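Local atomic coordinates of guanine nucleotide exchange protein (Legionella pneumophila, PDB entry 1XSZ), a protein that probably acts as a guanine nucleotide exchange factor for ADP-ribosylation factors (Arf GTPases), its Sec7 domain carrying a cap over the active site. Residues N19-N27 with A326-D334; A106-Q114 with K251-Y260. All coordinates share one frame; numbering follows the deposited sequence. Where two conformers were deposited one is given.

How the interactions relate
Both contacts join the Sec7 part of the chain to the C-terminal capping part. Running from the N terminus, the chain first passes residues 19-27, at the break between helices 11-20 and 22-35, then residues 106-114 at the start of helix 106-123. Past the remaining Sec7 helices, it enters the capping region, where residues 251-260 fold back onto 106-114 and close interaction 2. Only after the later strands do residues 326-334 return to 19-27, so interaction 1 closes the wider loop and interaction 2 lies wholly within it. Their centres are 25 Å apart: interaction 2 is buried, whereas interaction 1 is a water-rich surface contact.

Interaction 1: N19-N27 with A326-D334; sequences NAKPKNGIN and ATYDYEVGD
Lys23 and Tyr328 meet because both side chains start with CG anti to the backbone N (chi1 -170° in Tyr328): the ring lies against the first turn of helix 22-35, and the lysine runs out across it at about a right angle. Lys23 CB sits over one face, 3.9 Å from the centroid of the Tyr328 ring, in a CH-pi contact. A bend at chi3 (-68°) then turns Lys23 NZ to Asp329, donating to the anti lone pair of Asp329 OD1 at 2.6 Å in a salt bridge. Tyr328 OH lies 3.4 Å from Ile26 CB, while Pro22 CB packs 4.1 Å from Tyr328 CE1.

Waters bridge the two sides. One links Lys23 N to Tyr328 O, another Lys23 NZ to Asp329 O, a third Lys21 NZ to Thr327 O; a fourth, at the edge of the Tyr328 ring, bonds to its OH. Thr327 OG1 braces the turn, accepting from Tyr330 N at 2.9 Å in an ST motif.

This small surface bridge joins the Sec7 and capping parts. Ile26 reaches back to helices 40-50 and 57-64, and the capping turn, with Tyr330 OH hydrogen-bonded to Gly301 O, leads from strand 323-325 into helix 332-351.

Interaction 2: A106-Q114 with K251-Y260; sequences AQKIDRLVQ and KSWLSFFTGY
Lys251 and Asp110 form the salt bridge of this interface: Lys251 NZ donates to the syn lone pair of Asp110 OD2 at 2.8 Å. With Asp110 CG opposite the backbone N (chi1 -163°), the carboxylate is brought across to the lysine, which is extended beyond CG and meets it at about a right angle. Asp110 OD1 lies in the plane of the Trp253 ring, at its edge and 3.5 Å from Trp253 CZ2, with the carboxylate and indole planes 79° apart. Tyr135 ties this cluster together, since its hydroxyl is hydrogen-bonded to Asp110 OD1, Lys251 NZ and Trp253 NE1; the neighbouring ammonium group probably stabilises the buried carboxylate's negative charge.

At the other end, Gln107 OE1 and Tyr260 OH share a water, and Tyr260 OH is also bonded to Thr263. Beside it, Ala106 CB lies over one face of the Tyr260 ring, 3.6 Å from its centroid, a CH-pi contact. Leu254 CD1 lies 4.1 Å from Ala106 CB. Farther along, Ile109 CD1 and Thr258 CG2 meet tip to tip at 4.0 Å, and Val113 CG2 approaches Trp253 CH2. Thr258 OG1 is held back on its own helix, donating to Leu254 O at 2.7 Å.

Segment 106-114 of helix 106-123 and helix 252-258 cross at 114°, their axes 10.6 Å apart at closest approach. Helix 131-149 packs against both, its Phe139 stacking on Trp253; helix 287-290 meets Phe257 and Thr258, and Tyr260 begins strand 260-268 of the capping sheet.

Interaction 1: N19-N27 with A326-D334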
loop_
_atom_site.group_PDB
_atom_site.type_symbol
_atom_site.label_atom_id
_atom_site.label_comp_id
_atom_site.label_asym_id
_atom_site.label_seq_id
_atom_site.Cartn_x
_atom_site.Cartn_y
_atom_site.Cartn_z
ATOM N N ASN A 19 9.558 16.489 -4.916
ATOM C CA ASN A 19 8.133 16.773 -5.017
ATOM C C ASN A 19 7.607 16.757 -6.450
ATOM O O ASN A 19 6.474 16.337 -6.693
ATOM C CB ASN A 19 7.804 18.102 -4.332
ATOM C CG ASN A 19 8.029 18.047 -2.829
ATOM O OD1 ASN A 19 8.057 16.967 -2.235
ATOM N ND2 ASN A 19 8.173 19.208 -2.204
ATOM N N ALA A 20 8.427 17.193 -7.400
ATOM C CA ALA A 20 8.012 17.198 -8.801
ATOM C C ALA A 20 7.995 15.770 -9.341
ATOM O O ALA A 20 7.066 15.367 -10.042
ATOM C CB ALA A 20 8.959 18.061 -9.622
ATOM N N LYS A 21 9.035 15.012 -9.016
ATOM C CA LYS A 21 9.149 13.621 -9.435
ATOM C C LYS A 21 10.059 12.930 -8.432
ATOM O O LYS A 21 11.282 13.054 -8.494
ATOM C CB LYS A 21 9.745 13.518 -10.841
ATOM C CG LYS A 21 9.766 12.093 -11.378
ATOM C CD LYS A 21 10.359 12.028 -12.776
ATOM C CE LYS A 21 10.394 10.598 -13.294
ATOM N NZ LYS A 21 9.032 9.997 -13.378
ATOM N N PRO A 22 9.465 12.198 -7.481
ATOM C CA PRO A 22 10.211 11.482 -6.443
ATOM C C PRO A 22 11.497 10.809 -6.911
ATOM O O PRO A 22 12.539 10.954 -6.270
ATOM C CB PRO A 22 9.182 10.491 -5.916
ATOM C CG PRO A 22 7.924 11.308 -5.961
ATOM C CD PRO A 22 8.015 11.964 -7.337
ATOM N N LYS A 23 11.433 10.083 -8.024
ATOM C CA LYS A 23 12.614 9.395 -8.537
ATOM C C LYS A 23 13.795 10.337 -8.763
ATOM O O LYS A 23 14.944 9.962 -8.527
ATOM C CB LYS A 23 12.293 8.657 -9.841
ATOM C CG LYS A 23 13.498 7.915 -10.417
ATOM C CD LYS A 23 13.197 7.232 -11.747
ATOM C CE LYS A 23 12.229 6.071 -11.594
ATOM N NZ LYS A 23 12.051 5.358 -12.895
ATOM N N ASN A 24 13.527 11.556 -9.221
ATOM C CA ASN A 24 14.611 12.501 -9.456
ATOM C C ASN A 24 15.227 12.977 -8.148
ATOM O O ASN A 24 16.435 13.197 -8.071
ATOM C CB ASN A 24 14.128 13.702 -10.273
ATOM C CG ASN A 24 13.812 13.336 -11.707
ATOM O OD1 ASN A 24 14.419 12.429 -12.275
ATOM N ND2 ASN A 24 12.868 14.052 -12.307
ATOM N N GLY A 25 14.396 13.132 -7.121
ATOM C CA GLY A 25 14.899 13.561 -5.827
ATOM C C GLY A 25 15.765 12.470 -5.215
ATOM O O GLY A 25 16.842 12.738 -4.672
ATOM N N ILE A 26 15.290 11.233 -5.303
ATOM C CA ILE A 26 16.024 10.091 -4.771
ATOM C C ILE A 26 17.362 9.968 -5.496
ATOM O O ILE A 26 18.404 9.775 -4.867
ATOM C CB ILE A 26 15.213 8.779 -4.950
ATOM C CG1 ILE A 26 13.947 8.830 -4.087
ATOM C CG2 ILE A 26 16.072 7.570 -4.595
ATOM C CD1 ILE A 26 14.212 8.899 -2.589
ATOM N N ASN A 27 17.336 10.091 -6.820
ATOM C CA ASN A 27 18.560 9.995 -7.606
ATOM C C ASN A 27 19.569 11.072 -7.225
ATOM O O ASN A 27 20.774 10.813 -7.193
ATOM C CB ASN A 27 18.242 10.075 -9.101
ATOM C CG ASN A 27 17.646 8.784 -9.636
ATOM O OD1 ASN A 27 17.191 8.722 -10.778
ATOM N ND2 ASN A 27 17.652 7.744 -8.812
ATOM N N ALA A 326 0.406 9.602 -10.823
ATOM C CA ALA A 326 1.714 9.162 -11.275
ATOM C C ALA A 326 2.231 7.982 -10.462
ATOM O O ALA A 326 1.843 7.783 -9.311
ATOM C CB ALA A 326 2.708 10.316 -11.166
ATOM N N THR A 327 3.091 7.180 -11.077
ATOM C CA THR A 327 3.721 6.081 -10.362
ATOM C C THR A 327 5.158 6.559 -10.211
ATOM O O THR A 327 5.521 7.622 -10.712
ATOM C CB THR A 327 3.728 4.753 -11.152
ATOM O OG1 THR A 327 4.527 4.899 -12.329
ATOM C CG2 THR A 327 2.313 4.334 -11.522
ATOM N N TYR A 328 5.978 5.784 -9.520
ATOM C CA TYR A 328 7.370 6.167 -9.332
ATOM C C TYR A 328 8.087 6.312 -10.674
ATOM O O TYR A 328 8.998 7.125 -10.815
ATOM C CB TYR A 328 8.081 5.115 -8.478
ATOM C CG TYR A 328 9.467 5.514 -8.021
ATOM C CD1 TYR A 328 9.648 6.544 -7.099
ATOM C CD2 TYR A 328 10.595 4.842 -8.491
ATOM C CE1 TYR A 328 10.920 6.894 -6.646
ATOM C CE2 TYR A 328 11.877 5.185 -8.047
ATOM C CZ TYR A 328 12.027 6.210 -7.124
ATOM O OH TYR A 328 13.280 6.546 -6.651
ATOM N N ASP A 329 7.654 5.542 -11.668
ATOM C CA ASP A 329 8.296 5.563 -12.979
ATOM C C ASP A 329 7.599 6.374 -14.067
ATOM O O ASP A 329 8.252 6.844 -15.000
ATOM C CB ASP A 329 8.463 4.130 -13.491
ATOM C CG ASP A 329 9.148 3.230 -12.488
ATOM O OD1 ASP A 329 10.317 3.500 -12.153
ATOM O OD2 ASP A 329 8.512 2.254 -12.039
ATOM N N TYR A 330 6.286 6.542 -13.960
ATOM C CA TYR A 330 5.545 7.260 -14.996
ATOM C C TYR A 330 4.790 8.495 -14.526
ATOM O O TYR A 330 4.090 8.457 -13.517
ATOM C CB TYR A 330 4.556 6.303 -15.663
ATOM C CG TYR A 330 5.181 5.006 -16.115
ATOM C CD1 TYR A 330 6.072 4.973 -17.185
ATOM C CD2 TYR A 330 4.897 3.812 -15.456
ATOM C CE1 TYR A 330 6.670 3.779 -17.585
ATOM C CE2 TYR A 330 5.488 2.617 -15.846
ATOM C CZ TYR A 330 6.373 2.607 -16.910
ATOM O OH TYR A 330 6.961 1.425 -17.296
ATOM N N GLU A 331 4.923 9.581 -15.286
ATOM C CA GLU A 331 4.239 10.831 -14.975
ATOM C C GLU A 331 2.751 10.621 -15.233
ATOM O O GLU A 331 2.367 9.811 -16.078
ATOM C CB GLU A 331 4.770 11.961 -15.859
ATOM C CG GLU A 331 6.287 12.014 -15.933
ATOM C CD GLU A 331 6.798 13.201 -16.729
ATOM O OE1 GLU A 331 6.216 13.507 -17.792
ATOM O OE2 GLU A 331 7.790 13.823 -16.294
ATOM N N VAL A 332 1.912 11.353 -14.512
ATOM C CA VAL A 332 0.472 11.191 -14.662
ATOM C C VAL A 332 0.012 11.466 -16.096
ATOM O O VAL A 332 -0.901 10.810 -16.604
ATOM C CB VAL A 332 -0.298 12.091 -13.649
ATOM C CG1 VAL A 332 -0.228 13.556 -14.061
ATOM C CG2 VAL A 332 -1.739 11.622 -13.525
ATOM N N GLY A 333 0.655 12.420 -16.760
ATOM C CA GLY A 333 0.276 12.731 -18.125
ATOM C C GLY A 333 0.441 11.543 -19.052
ATOM O O GLY A 333 -0.366 11.342 -19.960
ATOM N N ASP A 334 1.484 10.750 -18.838
ATOM C CA ASP A 334 1.696 9.593 -19.695
ATOM C C ASP A 334 0.624 8.532 -19.454
ATOM O O ASP A 334 0.195 7.860 -20.390
ATOM C CB ASP A 334 3.102 9.027 -19.487
ATOM C CG ASP A 334 4.181 9.977 -19.982
ATOM O OD1 ASP A 334 4.080 10.436 -21.141
ATOM O OD2 ASP A 334 5.123 10.267 -19.220
HETATM O O HOH W 1 6.649 9.946 -12.193
HETATM O O HOH W 2 8.983 9.399 -9.349
HETATM O O HOH W 3 11.098 7.158 -14.833
HETATM O O HOH W 4 15.594 5.289 -7.834
#

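Interaction 2: A106-Q114 with K251-Y260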
loop_
_atom_site.group_PDB
_atom_site.type_symbol
_atom_site.label_atom_id
_atom_site.label_comp_id
_atom_site.label_asym_id
_atom_site.label_seq_id
_atom_site.Cartn_x
_atom_site.Cartn_y
_atom_site.Cartn_z
ATOM N N ALA A 106 -3.326 -2.439 0.377
ATOM C CA ALA A 106 -3.063 -3.487 1.355
ATOM C C ALA A 106 -1.623 -3.959 1.515
ATOM O O ALA A 106 -1.116 -4.026 2.640
ATOM C CB ALA A 106 -3.960 -4.681 1.072
ATOM N N GLN A 107 -0.955 -4.299 0.420
ATOM C CA GLN A 107 0.409 -4.795 0.548
ATOM C C GLN A 107 1.383 -3.750 1.067
ATOM O O GLN A 107 2.339 -4.087 1.769
ATOM C CB GLN A 107 0.897 -5.381 -0.778
ATOM C CG GLN A 107 0.141 -6.646 -1.180
ATOM C CD GLN A 107 0.768 -7.368 -2.357
ATOM O OE1 GLN A 107 0.271 -8.408 -2.794
ATOM N NE2 GLN A 107 1.863 -6.826 -2.875
ATOM N N LYS A 108 1.139 -2.484 0.741
ATOM C CA LYS A 108 2.009 -1.411 1.208
ATOM C C LYS A 108 1.799 -1.189 2.701
ATOM O O LYS A 108 2.761 -1.008 3.455
ATOM C CB LYS A 108 1.734 -0.132 0.414
ATOM C CG LYS A 108 2.232 -0.222 -1.015
ATOM C CD LYS A 108 1.903 1.033 -1.809
ATOM C CE LYS A 108 2.463 0.936 -3.214
ATOM N NZ LYS A 108 1.981 2.068 -4.061
ATOM N N ILE A 109 0.545 -1.200 3.134
ATOM C CA ILE A 109 0.237 -1.051 4.551
ATOM C C ILE A 109 0.922 -2.191 5.310
ATOM O O ILE A 109 1.535 -1.982 6.357
ATOM C CB ILE A 109 -1.287 -1.131 4.784
ATOM C CG1 ILE A 109 -1.954 0.126 4.227
ATOM C CG2 ILE A 109 -1.599 -1.280 6.277
ATOM C CD1 ILE A 109 -3.457 0.005 4.088
ATOM N N ASP A 110 0.826 -3.396 4.760
ATOM C CA ASP A 110 1.409 -4.576 5.379
ATOM C C ASP A 110 2.915 -4.404 5.582
ATOM O O ASP A 110 3.434 -4.670 6.672
ATOM C CB ASP A 110 1.105 -5.806 4.509
ATOM C CG ASP A 110 1.301 -7.116 5.245
ATOM O OD1 ASP A 110 1.418 -7.104 6.487
ATOM O OD2 ASP A 110 1.317 -8.165 4.567
ATOM N N ARG A 111 3.620 -3.956 4.549
ATOM C CA ARG A 111 5.061 -3.774 4.677
ATOM C C ARG A 111 5.410 -2.780 5.776
ATOM O O ARG A 111 6.387 -2.969 6.504
ATOM C CB ARG A 111 5.674 -3.323 3.349
ATOM C CG ARG A 111 5.429 -4.296 2.215
ATOM C CD ARG A 111 6.442 -4.134 1.093
ATOM N NE ARG A 111 6.093 -4.968 -0.053
ATOM C CZ ARG A 111 5.194 -4.634 -0.972
ATOM N NH1 ARG A 111 4.553 -3.476 -0.893
ATOM N NH2 ARG A 111 4.920 -5.469 -1.965
ATOM N N LEU A 112 4.617 -1.723 5.911
ATOM C CA LEU A 112 4.888 -0.729 6.944
ATOM C C LEU A 112 4.707 -1.370 8.324
ATOM O O LEU A 112 5.553 -1.210 9.208
ATOM C CB LEU A 112 3.965 0.484 6.794
ATOM C CG LEU A 112 4.227 1.373 5.573
ATOM C CD1 LEU A 112 3.257 2.544 5.602
ATOM C CD2 LEU A 112 5.672 1.874 5.569
ATOM N N VAL A 113 3.617 -2.105 8.509
ATOM C CA VAL A 113 3.360 -2.768 9.784
ATOM C C VAL A 113 4.478 -3.767 10.116
ATOM O O VAL A 113 4.895 -3.883 11.271
ATOM C CB VAL A 113 1.978 -3.477 9.759
ATOM C CG1 VAL A 113 1.760 -4.280 11.041
ATOM C CG2 VAL A 113 0.877 -2.430 9.610
ATOM N N GLN A 114 4.977 -4.472 9.109
ATOM C CA GLN A 114 6.064 -5.429 9.328
ATOM C C GLN A 114 7.340 -4.709 9.764
ATOM O O GLN A 114 8.114 -5.230 10.569
ATOM C CB GLN A 114 6.334 -6.224 8.049
ATOM C CG GLN A 114 5.249 -7.230 7.708
ATOM C CD GLN A 114 5.493 -7.917 6.382
ATOM O OE1 GLN A 114 6.566 -8.476 6.147
ATOM N NE2 GLN A 114 4.498 -7.882 5.507
ATOM N N LYS A 251 -4.357 -11.629 2.688
ATOM C CA LYS A 251 -4.261 -12.104 4.062
ATOM C C LYS A 251 -5.609 -11.742 4.672
ATOM O O LYS A 251 -6.180 -10.687 4.367
ATOM C CB LYS A 251 -3.139 -11.393 4.817
ATOM C CG LYS A 251 -1.749 -11.795 4.368
ATOM C CD LYS A 251 -0.672 -11.082 5.168
ATOM C CE LYS A 251 0.710 -11.478 4.680
ATOM N NZ LYS A 251 1.782 -10.769 5.417
ATOM N N SER A 252 -6.131 -12.604 5.535
ATOM C CA SER A 252 -7.431 -12.350 6.138
ATOM C C SER A 252 -7.523 -11.000 6.841
ATOM O O SER A 252 -8.531 -10.312 6.716
ATOM C CB SER A 252 -7.800 -13.468 7.122
ATOM O OG SER A 252 -6.937 -13.481 8.242
ATOM N N TRP A 253 -6.479 -10.611 7.569
ATOM C CA TRP A 253 -6.536 -9.340 8.275
ATOM C C TRP A 253 -6.590 -8.144 7.337
ATOM O O TRP A 253 -7.185 -7.131 7.681
ATOM C CB TRP A 253 -5.392 -9.199 9.301
ATOM C CG TRP A 253 -4.058 -8.720 8.801
ATOM C CD1 TRP A 253 -2.999 -9.491 8.412
ATOM C CD2 TRP A 253 -3.607 -7.360 8.733
ATOM N NE1 TRP A 253 -1.914 -8.701 8.117
ATOM C CE2 TRP A 253 -2.259 -7.388 8.306
ATOM C CE3 TRP A 253 -4.208 -6.121 8.999
ATOM C CZ2 TRP A 253 -1.500 -6.226 8.138
ATOM C CZ3 TRP A 253 -3.453 -4.964 8.833
ATOM C CH2 TRP A 253 -2.114 -5.026 8.407
ATOM N N LEU A 254 -5.984 -8.266 6.158
ATOM C CA LEU A 254 -6.018 -7.176 5.184
ATOM C C LEU A 254 -7.411 -7.081 4.557
ATOM O O LEU A 254 -7.864 -5.995 4.204
ATOM C CB LEU A 254 -4.937 -7.374 4.120
ATOM C CG LEU A 254 -3.512 -7.183 4.666
ATOM C CD1 LEU A 254 -2.473 -7.546 3.616
ATOM C CD2 LEU A 254 -3.338 -5.735 5.117
ATOM N N SER A 255 -8.077 -8.222 4.407
ATOM C CA SER A 255 -9.427 -8.246 3.858
ATOM C C SER A 255 -10.360 -7.547 4.857
ATOM O O SER A 255 -11.225 -6.761 4.477
ATOM C CB SER A 255 -9.878 -9.693 3.636
ATOM O OG SER A 255 -11.227 -9.754 3.210
ATOM N N PHE A 256 -10.162 -7.836 6.139
ATOM C CA PHE A 256 -10.949 -7.248 7.216
ATOM C C PHE A 256 -10.718 -5.734 7.277
ATOM O O PHE A 256 -11.655 -4.938 7.274
ATOM C CB PHE A 256 -10.514 -7.919 8.535
ATOM C CG PHE A 256 -11.122 -7.336 9.790
ATOM C CD1 PHE A 256 -10.703 -6.105 10.297
ATOM C CD2 PHE A 256 -12.053 -8.074 10.520
ATOM C CE1 PHE A 256 -11.197 -5.624 11.512
ATOM C CE2 PHE A 256 -12.552 -7.605 11.733
ATOM C CZ PHE A 256 -12.120 -6.374 12.234
ATOM N N PHE A 257 -9.452 -5.348 7.301
ATOM C CA PHE A 257 -9.079 -3.949 7.437
ATOM C C PHE A 257 -9.369 -3.040 6.244
ATOM O O PHE A 257 -9.829 -1.904 6.426
ATOM C CB PHE A 257 -7.587 -3.890 7.800
ATOM C CG PHE A 257 -7.080 -2.516 8.163
ATOM C CD1 PHE A 257 -7.677 -1.774 9.182
ATOM C CD2 PHE A 257 -5.967 -1.991 7.513
ATOM C CE1 PHE A 257 -7.169 -0.523 9.550
ATOM C CE2 PHE A 257 -5.453 -0.743 7.874
ATOM C CZ PHE A 257 -6.058 -0.012 8.893
ATOM N N THR A 258 -9.129 -3.548 5.035
ATOM C CA THR A 258 -9.271 -2.741 3.820
ATOM C C THR A 258 -10.249 -3.225 2.753
ATOM O O THR A 258 -10.519 -2.492 1.800
ATOM C CB THR A 258 -7.920 -2.622 3.092
ATOM O OG1 THR A 258 -7.592 -3.888 2.501
ATOM C CG2 THR A 258 -6.801 -2.219 4.054
ATOM N N GLY A 259 -10.743 -4.452 2.883
ATOM C CA GLY A 259 -11.649 -5.000 1.881
ATOM C C GLY A 259 -10.882 -5.653 0.740
ATOM O O GLY A 259 -11.454 -6.073 -0.263
ATOM N N TYR A 260 -9.571 -5.755 0.906
ATOM C CA TYR A 260 -8.678 -6.333 -0.086
ATOM C C TYR A 260 -9.093 -7.749 -0.477
ATOM O O TYR A 260 -9.370 -8.588 0.393
ATOM C CB TYR A 260 -7.258 -6.335 0.491
ATOM C CG TYR A 260 -6.148 -6.814 -0.415
ATOM C CD1 TYR A 260 -5.973 -6.294 -1.703
ATOM C CD2 TYR A 260 -5.205 -7.732 0.056
ATOM C CE1 TYR A 260 -4.879 -6.677 -2.488
ATOM C CE2 TYR A 260 -4.121 -8.114 -0.712
ATOM C CZ TYR A 260 -3.956 -7.590 -1.979
ATOM O OH TYR A 260 -2.873 -7.984 -2.727
HETATM O O HOH W 5 -1.767 -10.251 -1.664
#